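Uly1 (PDB 7DRQ) probably degrades ulvan, a polysaccharide of green seaweeds, as a calcium-binding lyase of polysaccharide lyase family 24. Local coordinates at residues H49-K54 against T110-A114; N58-W64 against L76-L82; L70-L76 against T88-Q94. All blocks are in the same frame, centred on the assembly; numbering follows the deposited sequence.

Interaction 1 (H49-K54 against T110-A114); sequences HGDAIK and TIAVA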
loop_
_atom_site.group_PDB
_atom_site.type_symbol
_atom_site.label_atom_id
_atom_site.label_comp_id
_atom_site.label_asym_id
_atom_site.label_seq_id
_atom_site.Cartn_x
_atom_site.Cartn_y
_atom_site.Cartn_z
ATOM N N HIS A 49 2.088 -4.342 7.478
ATOM C CA HIS A 49 0.961 -3.960 6.645
ATOM C C HIS A 49 1.241 -2.594 6.040
ATOM O O HIS A 49 1.828 -1.731 6.697
ATOM C CB HIS A 49 -0.331 -3.923 7.465
ATOM C CG HIS A 49 -1.576 -3.993 6.639
ATOM N ND1 HIS A 49 -1.789 -4.979 5.701
ATOM C CD2 HIS A 49 -2.692 -3.225 6.641
ATOM C CE1 HIS A 49 -2.978 -4.806 5.147
ATOM N NE2 HIS A 49 -3.548 -3.751 5.705
ATOM N N GLY A 50 0.798 -2.405 4.797
ATOM C CA GLY A 50 1.012 -1.144 4.102
ATOM C C GLY A 50 2.406 -1.064 3.504
ATOM O O GLY A 50 3.117 -2.063 3.356
ATOM N N ASP A 51 2.800 0.165 3.156
ATOM C CA ASP A 51 4.083 0.423 2.503
ATOM C C ASP A 51 5.192 0.511 3.558
ATOM O O ASP A 51 5.843 1.538 3.763
ATOM C CB ASP A 51 3.986 1.695 1.670
ATOM C CG ASP A 51 5.154 1.870 0.745
ATOM O OD1 ASP A 51 5.734 0.844 0.310
ATOM O OD2 ASP A 51 5.504 3.033 0.462
ATOM N N ALA A 52 5.388 -0.609 4.241
ATOM C CA ALA A 52 6.063 -0.610 5.530
ATOM C C ALA A 52 7.507 -1.077 5.479
ATOM O O ALA A 52 8.136 -1.195 6.536
ATOM C CB ALA A 52 5.284 -1.487 6.525
ATOM N N ILE A 53 8.055 -1.370 4.304
ATOM C CA ILE A 53 9.442 -1.816 4.240
ATOM C C ILE A 53 10.113 -1.243 2.999
ATOM O O ILE A 53 9.552 -1.295 1.900
ATOM C CB ILE A 53 9.543 -3.357 4.276
ATOM C CG1 ILE A 53 10.965 -3.805 3.947
ATOM C CG2 ILE A 53 8.522 -4.020 3.357
ATOM C CD1 ILE A 53 11.255 -5.220 4.417
ATOM N N LYS A 54 11.316 -0.692 3.174
ATOM C CA LYS A 54 12.108 -0.184 2.062
ATOM C C LYS A 54 13.562 -0.571 2.277
ATOM O O LYS A 54 14.005 -0.770 3.414
ATOM C CB LYS A 54 12.022 1.344 1.923
ATOM C CG LYS A 54 10.653 1.869 1.533
ATOM C CD LYS A 54 10.267 1.371 0.151
ATOM C CE LYS A 54 8.755 1.459 -0.028
ATOM N NZ LYS A 54 8.288 2.897 0.109
ATOM N N THR A 110 -1.991 2.541 8.059
ATOM C CA THR A 110 -0.635 2.014 8.057
ATOM C C THR A 110 0.402 3.132 8.203
ATOM O O THR A 110 0.103 4.325 8.127
ATOM C CB THR A 110 -0.390 1.231 6.769
ATOM O OG1 THR A 110 -0.655 2.096 5.645
ATOM C CG2 THR A 110 -1.293 0.031 6.717
ATOM N N ILE A 111 1.648 2.713 8.415
ATOM C CA ILE A 111 2.803 3.605 8.457
ATOM C C ILE A 111 3.638 3.337 7.217
ATOM O O ILE A 111 4.301 2.294 7.122
ATOM C CB ILE A 111 3.648 3.394 9.717
ATOM C CG1 ILE A 111 2.783 3.379 10.985
ATOM C CG2 ILE A 111 4.761 4.456 9.777
ATOM C CD1 ILE A 111 3.421 2.526 12.111
ATOM N N ALA A 112 3.649 4.286 6.285
ATOM C CA ALA A 112 4.467 4.174 5.087
ATOM C C ALA A 112 5.810 4.851 5.319
ATOM O O ALA A 112 5.892 5.869 6.010
ATOM C CB ALA A 112 3.773 4.813 3.885
ATOM N N VAL A 113 6.868 4.268 4.751
ATOM C CA VAL A 113 8.215 4.801 4.901
ATOM C C VAL A 113 8.861 4.914 3.525
ATOM O O VAL A 113 8.627 4.087 2.638
ATOM C CB VAL A 113 9.084 3.935 5.851
ATOM C CG1 VAL A 113 9.219 2.490 5.310
ATOM C CG2 VAL A 113 10.453 4.574 6.086
ATOM N N ALA A 114 9.675 5.955 3.348
ATOM C CA ALA A 114 10.519 6.078 2.169
ATOM C C ALA A 114 11.821 6.778 2.529
ATOM O O ALA A 114 11.875 7.592 3.458
ATOM C CB ALA A 114 9.831 6.868 1.045
HETATM O O HOH W 1 2.372 0.068 8.767
HETATM O O HOH W 2 1.110 2.401 3.721
#
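Lys-54 reaches Val-113 through its ammonium: NZ donates to Val-113 O over 2.8 Å. The same nitrogen forms a salt bridge with Asp-51 OD2, also 2.8 Å from Lys-54 NZ; the ammonium meets OD2 on its syn side, 30° out of the carboxylate plane. Bends at chi2 (-64°) and chi4 (61°) fold the lysine chain back over the Val-113 carbonyl, which makes both bonds possible. Asp-51 OD2 also accepts from Phe-206 N on strand 201-208.

Asp-51 is the centre of an inverse gamma turn, and its carbonyl faces the other segment. Val-113 N donates to Asp-51 O at 3.1 Å, while Ala-112 CA makes a CH...O contact with that oxygen at 3.3 Å. Beside them, Asp-51 CB and Ala-112 CB touch at 3.8 Å.

At the other end, Thr-110 sets its CG2 obliquely against the His-49 ring, 3.5 Å from His-49 CD2; His-49 ND1 is hydrogen-bonded to Lys-446 NZ. Thr-110 OG1 is bonded to a water that accepts from Asp-51 N, and a second water links His-49 O to Ile-111 N.

The chemistry implies a junction between neighbouring sheets, consistent with adjacent propeller blades, where a single backbone hydrogen bond is supplemented by one ammonium and two waters.

Interaction 2 (N58-W64 against L76-L82); sequences NYVFMTW and LTRYNTL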
loop_
_atom_site.group_PDB
_atom_site.type_symbol
_atom_site.label_atom_id
_atom_site.label_comp_id
_atom_site.label_asym_id
_atom_site.label_seq_id
_atom_site.Cartn_x
_atom_site.Cartn_y
_atom_site.Cartn_z
ATOM N N ASN A 58 22.638 -0.361 2.198
ATOM C CA ASN A 58 22.747 -1.487 3.122
ATOM C C ASN A 58 21.774 -1.404 4.296
ATOM O O ASN A 58 22.010 -2.030 5.337
ATOM C CB ASN A 58 24.184 -1.606 3.641
ATOM C CG ASN A 58 24.689 -0.321 4.270
ATOM O OD1 ASN A 58 24.973 0.651 3.574
ATOM N ND2 ASN A 58 24.806 -0.311 5.599
ATOM N N TYR A 59 20.660 -0.708 4.142
ATOM C CA TYR A 59 19.729 -0.506 5.245
ATOM C C TYR A 59 18.345 -0.980 4.844
ATOM O O TYR A 59 17.864 -0.645 3.756
ATOM C CB TYR A 59 19.676 0.965 5.653
ATOM C CG TYR A 59 21.010 1.551 6.026
ATOM C CD1 TYR A 59 21.589 1.287 7.260
ATOM C CD2 TYR A 59 21.684 2.393 5.145
ATOM C CE1 TYR A 59 22.826 1.850 7.605
ATOM C CE2 TYR A 59 22.902 2.951 5.473
ATOM C CZ TYR A 59 23.469 2.680 6.697
ATOM O OH TYR A 59 24.685 3.248 7.011
ATOM N N VAL A 60 17.704 -1.748 5.719
ATOM C CA VAL A 60 16.305 -2.124 5.549
ATOM C C VAL A 60 15.495 -1.344 6.571
ATOM O O VAL A 60 15.685 -1.522 7.781
ATOM C CB VAL A 60 16.091 -3.636 5.733
ATOM C CG1 VAL A 60 14.649 -3.997 5.383
ATOM C CG2 VAL A 60 17.060 -4.410 4.860
ATOM N N PHE A 61 14.588 -0.494 6.094
ATOM C CA PHE A 61 13.729 0.299 6.960
ATOM C C PHE A 61 12.363 -0.367 7.060
ATOM O O PHE A 61 11.760 -0.704 6.035
ATOM C CB PHE A 61 13.589 1.721 6.414
ATOM C CG PHE A 61 14.868 2.514 6.468
ATOM C CD1 PHE A 61 15.799 2.423 5.443
ATOM C CD2 PHE A 61 15.139 3.346 7.545
ATOM C CE1 PHE A 61 16.971 3.148 5.490
ATOM C CE2 PHE A 61 16.312 4.081 7.594
ATOM C CZ PHE A 61 17.230 3.979 6.567
HETATM N N MSE A 62 11.894 -0.586 8.290
HETATM C CA MSE A 62 10.610 -1.246 8.521
HETATM C C MSE A 62 9.797 -0.511 9.573
HETATM O O MSE A 62 10.318 -0.156 10.629
HETATM C CB MSE A 62 10.828 -2.697 8.947
HETATM C CG MSE A 62 11.496 -3.531 7.881
HETATM SE SE MSE A 62 12.040 -5.264 8.650
HETATM C CE MSE A 62 13.768 -4.786 9.397
ATOM N N THR A 63 8.518 -0.286 9.286
ATOM C CA THR A 63 7.624 0.383 10.217
ATOM C C THR A 63 6.668 -0.624 10.841
ATOM O O THR A 63 6.408 -1.693 10.290
ATOM C CB THR A 63 6.814 1.483 9.531
ATOM O OG1 THR A 63 5.914 0.895 8.586
ATOM C CG2 THR A 63 7.738 2.480 8.815
ATOM N N TRP A 64 6.127 -0.246 11.994
ATOM C CA TRP A 64 5.165 -1.056 12.728
ATOM C C TRP A 64 4.633 -0.224 13.884
ATOM O O TRP A 64 5.311 0.686 14.367
ATOM C CB TRP A 64 5.798 -2.365 13.243
ATOM C CG TRP A 64 7.130 -2.215 13.971
ATOM C CD1 TRP A 64 8.342 -1.897 13.415
ATOM C CD2 TRP A 64 7.379 -2.421 15.366
ATOM N NE1 TRP A 64 9.324 -1.887 14.384
ATOM C CE2 TRP A 64 8.759 -2.197 15.588
ATOM C CE3 TRP A 64 6.572 -2.766 16.455
ATOM C CZ2 TRP A 64 9.336 -2.296 16.846
ATOM C CZ3 TRP A 64 7.153 -2.874 17.704
ATOM C CH2 TRP A 64 8.521 -2.645 17.893
ATOM N N LEU A 76 9.936 2.862 13.975
ATOM C CA LEU A 76 10.746 2.761 12.771
ATOM C C LEU A 76 12.018 2.000 13.111
ATOM O O LEU A 76 12.789 2.437 13.969
ATOM C CB LEU A 76 11.071 4.151 12.204
ATOM C CG LEU A 76 12.098 4.121 11.062
ATOM C CD1 LEU A 76 11.552 3.323 9.877
ATOM C CD2 LEU A 76 12.508 5.538 10.637
ATOM N N THR A 77 12.220 0.855 12.462
ATOM C CA THR A 77 13.385 0.001 12.687
ATOM C C THR A 77 14.274 0.029 11.455
ATOM O O THR A 77 13.782 -0.002 10.321
ATOM C CB THR A 77 12.967 -1.446 12.975
ATOM O OG1 THR A 77 12.174 -1.497 14.164
ATOM C CG2 THR A 77 14.206 -2.341 13.166
ATOM N N ARG A 78 15.582 0.101 11.670
ATOM C CA ARG A 78 16.539 0.050 10.576
ATOM C C ARG A 78 17.483 -1.111 10.824
ATOM O O ARG A 78 18.170 -1.137 11.848
ATOM C CB ARG A 78 17.319 1.362 10.456
ATOM C CG ARG A 78 18.247 1.393 9.242
ATOM C CD ARG A 78 19.121 2.647 9.243
ATOM N NE ARG A 78 20.108 2.596 10.322
ATOM C CZ ARG A 78 20.998 3.551 10.577
ATOM N NH1 ARG A 78 21.047 4.651 9.817
ATOM N NH2 ARG A 78 21.847 3.412 11.595
ATOM N N TYR A 79 17.499 -2.067 9.900
ATOM C CA TYR A 79 18.412 -3.206 9.935
ATOM C C TYR A 79 19.570 -2.949 8.978
ATOM O O TYR A 79 19.358 -2.577 7.818
ATOM C CB TYR A 79 17.672 -4.496 9.556
ATOM C CG TYR A 79 18.591 -5.659 9.283
ATOM C CD1 TYR A 79 19.170 -6.366 10.328
ATOM C CD2 TYR A 79 18.894 -6.044 7.984
ATOM C CE1 TYR A 79 20.026 -7.429 10.090
ATOM C CE2 TYR A 79 19.757 -7.124 7.735
ATOM C CZ TYR A 79 20.316 -7.804 8.796
ATOM O OH TYR A 79 21.175 -8.866 8.549
ATOM N N ASN A 80 20.797 -3.153 9.461
ATOM C CA ASN A 80 21.994 -2.943 8.658
ATOM C C ASN A 80 22.425 -4.302 8.120
ATOM O O ASN A 80 22.828 -5.177 8.891
ATOM C CB ASN A 80 23.101 -2.283 9.486
ATOM C CG ASN A 80 24.306 -1.876 8.645
ATOM O OD1 ASN A 80 24.625 -2.510 7.636
ATOM N ND2 ASN A 80 24.992 -0.821 9.070
ATOM N N THR A 81 22.318 -4.480 6.801
ATOM C CA THR A 81 22.655 -5.761 6.191
ATOM C C THR A 81 24.144 -6.073 6.283
ATOM O O THR A 81 24.529 -7.235 6.113
ATOM C CB THR A 81 22.239 -5.781 4.720
ATOM O OG1 THR A 81 22.982 -4.787 3.991
ATOM C CG2 THR A 81 20.736 -5.500 4.577
ATOM N N LEU A 82 24.982 -5.062 6.517
ATOM C CA LEU A 82 26.424 -5.286 6.606
ATOM C C LEU A 82 26.862 -5.727 7.994
ATOM O O LEU A 82 27.823 -6.495 8.124
ATOM C CB LEU A 82 27.180 -4.016 6.224
ATOM C CG LEU A 82 26.941 -3.486 4.813
ATOM C CD1 LEU A 82 27.636 -2.143 4.635
ATOM C CD2 LEU A 82 27.375 -4.497 3.759
HETATM O O HOH W 3 27.096 0.594 7.823
#
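Phe-61 and Arg-78 face each other in the antiparallel beta hairpin of strands 59-65 and 73-80; the axes of 59-64 and 76-80 lie 159° apart and come within 4.5 Å. Val-60 with Tyr-79 and Met-62 with Thr-77 are the hydrogen-bonded pairs, each joined by two N-H...O bonds of 2.8 Å between backbone N and O.

The tightly packed part runs along the arginine. Arg-78 CG sits over one face of the Phe-61 ring, 4.0 Å from its centroid in a CH-pi contact. The extended chain carries Arg-78 CD to 3.4 Å from Tyr-59 CD1, and a bend at chi3 (69°) lays the guanidinium along the tyrosine, planes 26° apart, with Tyr-59 CE1 over one face near the rim. NH1 bonds to Ala-158 O, and NH2 to Val-160 O and, in a salt bridge, Asp-162. On the other side of the sheet, Val-60 CG2 meets the Tyr-79 ring edge and selenomethionine Met-62 lays its CE against Tyr-79 CB, with Leu-474 packed over them. Trp-64 NE1 donates in its ring plane to Thr-77 OG1 (2.9 Å), itself bonded to Thr-88.

The turn end is more open to solvent, with Leu-82 exposed and a water accepting from Asn-80 ND2, yet Thr-81 N still bonds to Asn-58 O (2.9 Å). Asn-80 OD1 takes Leu-82 N, closing an Asx turn, and on the opposite face Asn-58 ND2, 3.0 Å from Asn-80 OD1, above the carbonyl plane and off its lone pairs.

Interaction 3 (L70-L76 against T88-Q94); sequences LDRHVML and TIEFPHQ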
loop_
_atom_site.group_PDB
_atom_site.type_symbol
_atom_site.label_atom_id
_atom_site.label_comp_id
_atom_site.label_asym_id
_atom_site.label_seq_id
_atom_site.Cartn_x
_atom_site.Cartn_y
_atom_site.Cartn_z
ATOM N N LEU A 70 -2.588 -0.489 25.009
ATOM C CA LEU A 70 -2.332 0.753 25.729
ATOM C C LEU A 70 -1.072 1.465 25.249
ATOM O O LEU A 70 -0.747 2.541 25.762
ATOM C CB LEU A 70 -2.230 0.477 27.237
ATOM C CG LEU A 70 -3.489 -0.097 27.893
ATOM C CD1 LEU A 70 -3.335 -0.128 29.416
ATOM C CD2 LEU A 70 -4.754 0.666 27.468
ATOM N N ASP A 71 -0.371 0.897 24.270
ATOM C CA ASP A 71 0.881 1.447 23.771
ATOM C C ASP A 71 0.630 2.057 22.395
ATOM O O ASP A 71 0.355 3.258 22.285
ATOM C CB ASP A 71 1.939 0.339 23.734
ATOM C CG ASP A 71 3.335 0.863 23.469
ATOM O OD1 ASP A 71 3.550 1.567 22.466
ATOM O OD2 ASP A 71 4.242 0.541 24.259
ATOM N N ARG A 72 0.680 1.221 21.354
ATOM C CA ARG A 72 0.283 1.579 19.992
ATOM C C ARG A 72 1.221 2.593 19.345
ATOM O O ARG A 72 0.843 3.242 18.371
ATOM C CB ARG A 72 -1.166 2.107 19.935
ATOM C CG ARG A 72 -2.172 1.312 20.775
ATOM C CD ARG A 72 -3.581 1.931 20.690
ATOM N NE ARG A 72 -3.591 3.384 20.893
ATOM C CZ ARG A 72 -3.617 3.982 22.083
ATOM N NH1 ARG A 72 -3.624 3.263 23.196
ATOM N NH2 ARG A 72 -3.633 5.307 22.165
ATOM N N HIS A 73 2.456 2.732 19.830
ATOM C CA HIS A 73 3.324 3.779 19.300
ATOM C C HIS A 73 3.819 3.436 17.904
ATOM O O HIS A 73 4.032 2.268 17.561
ATOM C CB HIS A 73 4.525 4.004 20.214
ATOM C CG HIS A 73 4.226 4.875 21.392
ATOM N ND1 HIS A 73 4.381 6.244 21.358
ATOM C CD2 HIS A 73 3.791 4.573 22.638
ATOM C CE1 HIS A 73 4.048 6.750 22.532
ATOM N NE2 HIS A 73 3.675 5.759 23.324
ATOM N N VAL A 74 3.993 4.482 17.101
ATOM C CA VAL A 74 4.599 4.359 15.777
ATOM C C VAL A 74 6.088 4.062 15.926
ATOM O O VAL A 74 6.814 4.787 16.616
ATOM C CB VAL A 74 4.372 5.652 14.978
ATOM C CG1 VAL A 74 5.260 5.689 13.741
ATOM C CG2 VAL A 74 2.885 5.806 14.601
HETATM N N MSE A 75 6.554 2.996 15.275
HETATM C CA MSE A 75 7.967 2.598 15.362
HETATM C C MSE A 75 8.635 2.559 14.002
HETATM O O MSE A 75 8.003 2.228 13.006
HETATM C CB MSE A 75 8.126 1.214 16.003
HETATM C CG MSE A 75 7.212 0.926 17.180
HETATM SE SE MSE A 75 7.674 1.981 18.746
HETATM C CE MSE A 75 9.507 1.373 19.082
ATOM N N LEU A 76 9.936 2.862 13.975
ATOM C CA LEU A 76 10.746 2.761 12.771
ATOM C C LEU A 76 12.018 2.000 13.111
ATOM O O LEU A 76 12.789 2.437 13.969
ATOM C CB LEU A 76 11.071 4.151 12.204
ATOM C CG LEU A 76 12.098 4.121 11.062
ATOM C CD1 LEU A 76 11.552 3.323 9.877
ATOM C CD2 LEU A 76 12.508 5.538 10.637
ATOM N N THR A 88 15.971 0.911 16.580
ATOM C CA THR A 88 14.573 1.301 16.441
ATOM C C THR A 88 14.339 2.663 17.081
ATOM O O THR A 88 14.955 2.998 18.097
ATOM C CB THR A 88 13.663 0.221 17.058
ATOM O OG1 THR A 88 13.784 -0.975 16.279
ATOM C CG2 THR A 88 12.199 0.644 17.065
ATOM N N ILE A 89 13.450 3.446 16.469
ATOM C CA ILE A 89 13.048 4.754 16.979
ATOM C C ILE A 89 11.581 4.673 17.352
ATOM O O ILE A 89 10.760 4.214 16.549
ATOM C CB ILE A 89 13.266 5.872 15.946
ATOM C CG1 ILE A 89 14.754 6.043 15.608
ATOM C CG2 ILE A 89 12.663 7.176 16.457
ATOM C CD1 ILE A 89 15.001 7.081 14.492
ATOM N N GLU A 90 11.247 5.119 18.560
ATOM C CA GLU A 90 9.860 5.229 18.992
ATOM C C GLU A 90 9.372 6.655 18.762
ATOM O O GLU A 90 9.980 7.613 19.251
ATOM C CB GLU A 90 9.709 4.857 20.467
ATOM C CG GLU A 90 8.304 5.053 20.994
ATOM C CD GLU A 90 8.226 4.949 22.504
ATOM O OE1 GLU A 90 9.086 4.274 23.097
ATOM O OE2 GLU A 90 7.304 5.548 23.092
ATOM N N PHE A 91 8.281 6.785 18.039
ATOM C CA PHE A 91 7.669 8.083 17.807
ATOM C C PHE A 91 6.550 8.331 18.811
ATOM O O PHE A 91 5.916 7.389 19.290
ATOM C CB PHE A 91 7.116 8.180 16.377
ATOM C CG PHE A 91 8.176 8.473 15.357
ATOM C CD1 PHE A 91 8.940 7.449 14.827
ATOM C CD2 PHE A 91 8.432 9.776 14.948
ATOM C CE1 PHE A 91 9.946 7.718 13.911
ATOM C CE2 PHE A 91 9.436 10.053 14.021
ATOM C CZ PHE A 91 10.186 9.025 13.503
ATOM N N PRO A 92 6.313 9.595 19.169
ATOM C CA PRO A 92 5.285 9.878 20.184
ATOM C C PRO A 92 3.886 9.482 19.758
ATOM O O PRO A 92 3.070 9.134 20.620
ATOM C CB PRO A 92 5.395 11.400 20.383
ATOM C CG PRO A 92 6.776 11.758 19.941
ATOM C CD PRO A 92 7.176 10.756 18.888
ATOM N N HIS A 93 3.576 9.532 18.464
ATOM C CA HIS A 93 2.210 9.269 18.024
ATOM C C HIS A 93 1.788 7.831 18.313
ATOM O O HIS A 93 2.560 6.892 18.116
ATOM C CB HIS A 93 2.062 9.517 16.533
ATOM C CG HIS A 93 0.648 9.387 16.055
ATOM N ND1 HIS A 93 -0.308 10.347 16.310
ATOM C CD2 HIS A 93 0.024 8.407 15.360
ATOM C CE1 HIS A 93 -1.458 9.975 15.774
ATOM N NE2 HIS A 93 -1.286 8.799 15.197
ATOM N N GLN A 94 0.528 7.660 18.718
ATOM C CA GLN A 94 -0.056 6.347 18.964
ATOM C C GLN A 94 -1.237 6.148 18.029
ATOM O O GLN A 94 -1.977 7.092 17.759
ATOM C CB GLN A 94 -0.528 6.188 20.420
ATOM C CG GLN A 94 0.579 6.342 21.460
ATOM C CD GLN A 94 0.031 6.696 22.823
ATOM O OE1 GLN A 94 -0.297 7.857 23.088
ATOM N NE2 GLN A 94 -0.093 5.697 23.689
#
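His-73 and Gln-94 stack side by side where the hairpin of strands 73-80 and 86-91 gives way, past the corner at Pro-92, to strand 93-94. A beta bulge is evident from the register, which shifts by two residues between the pairs His-73 with Gln-94 and Met-75 with Glu-90.

Among the backbone bonds, Leu-76 and Ile-89 form a reciprocal pair, while at the bulge Val-74 bonds to two residues, taking Phe-91 N on its O and giving its N to His-93 O.

Two side-chain bonds reach backbone carbonyls. His-73 ND1 donates to Phe-91 O at 2.8 Å, close to the ring plane, and Gln-94 NE2 donates to Asp-71 O, also at 2.8 Å and in that carbonyl's plane. Asp-71 OD1 accepts from His-73 N in an Asx turn; its OD2 and Glu-90 OE1 are both salt-bridged to Arg-66.

Both faces of the histidine ring are covered: Gln-94 CG stands 3.6 Å from the His-73 ring centroid in a CH-pi contact, and Glu-90 OE2 lies over the opposite face, its carboxylate turned 60° to the ring.

Of the apolar contacts, the selenomethionine Met-75, bent at chi2 (-69°) and chi3 (-61°), presses its CE to 3.4 Å from Thr-88 CG2, tighter than usual. Val-74 CG2 meets the edge of the His-93 ring, whose nitrogens pair with Asp-127 and the calcium-site residue Lys-185.

Held by an in-plane N-H bond and covered on both faces, the His-73 ring should have little freedom to rotate.

How the interactions relate
Interactions 2 and 3 are built on the same four-stranded sheet, share Leu-76 and use successive strand pairs; Thr-77 OG1 and Thr-88 OG1, probably hydrogen-bonded at 2.7 Å, join them. Interaction 1 instead ties the sheet's first strand, 53-56, to strand 111-115 of the next sheet, and along the chain it encloses both others. Its centre lies about 7 Å from the chain centre, against about 18 and 20 Å for interactions 2 and 3. It is joined by one backbone bond, a lysine ammonium that also pairs with Asp-51 of its own segment, and waters, whereas interaction 2 is a regular ladder and interaction 3 one interrupted by a bulge. Interaction 2 becomes solvent-facing at its turn; interaction 3, only partly buried, ends near a calcium site.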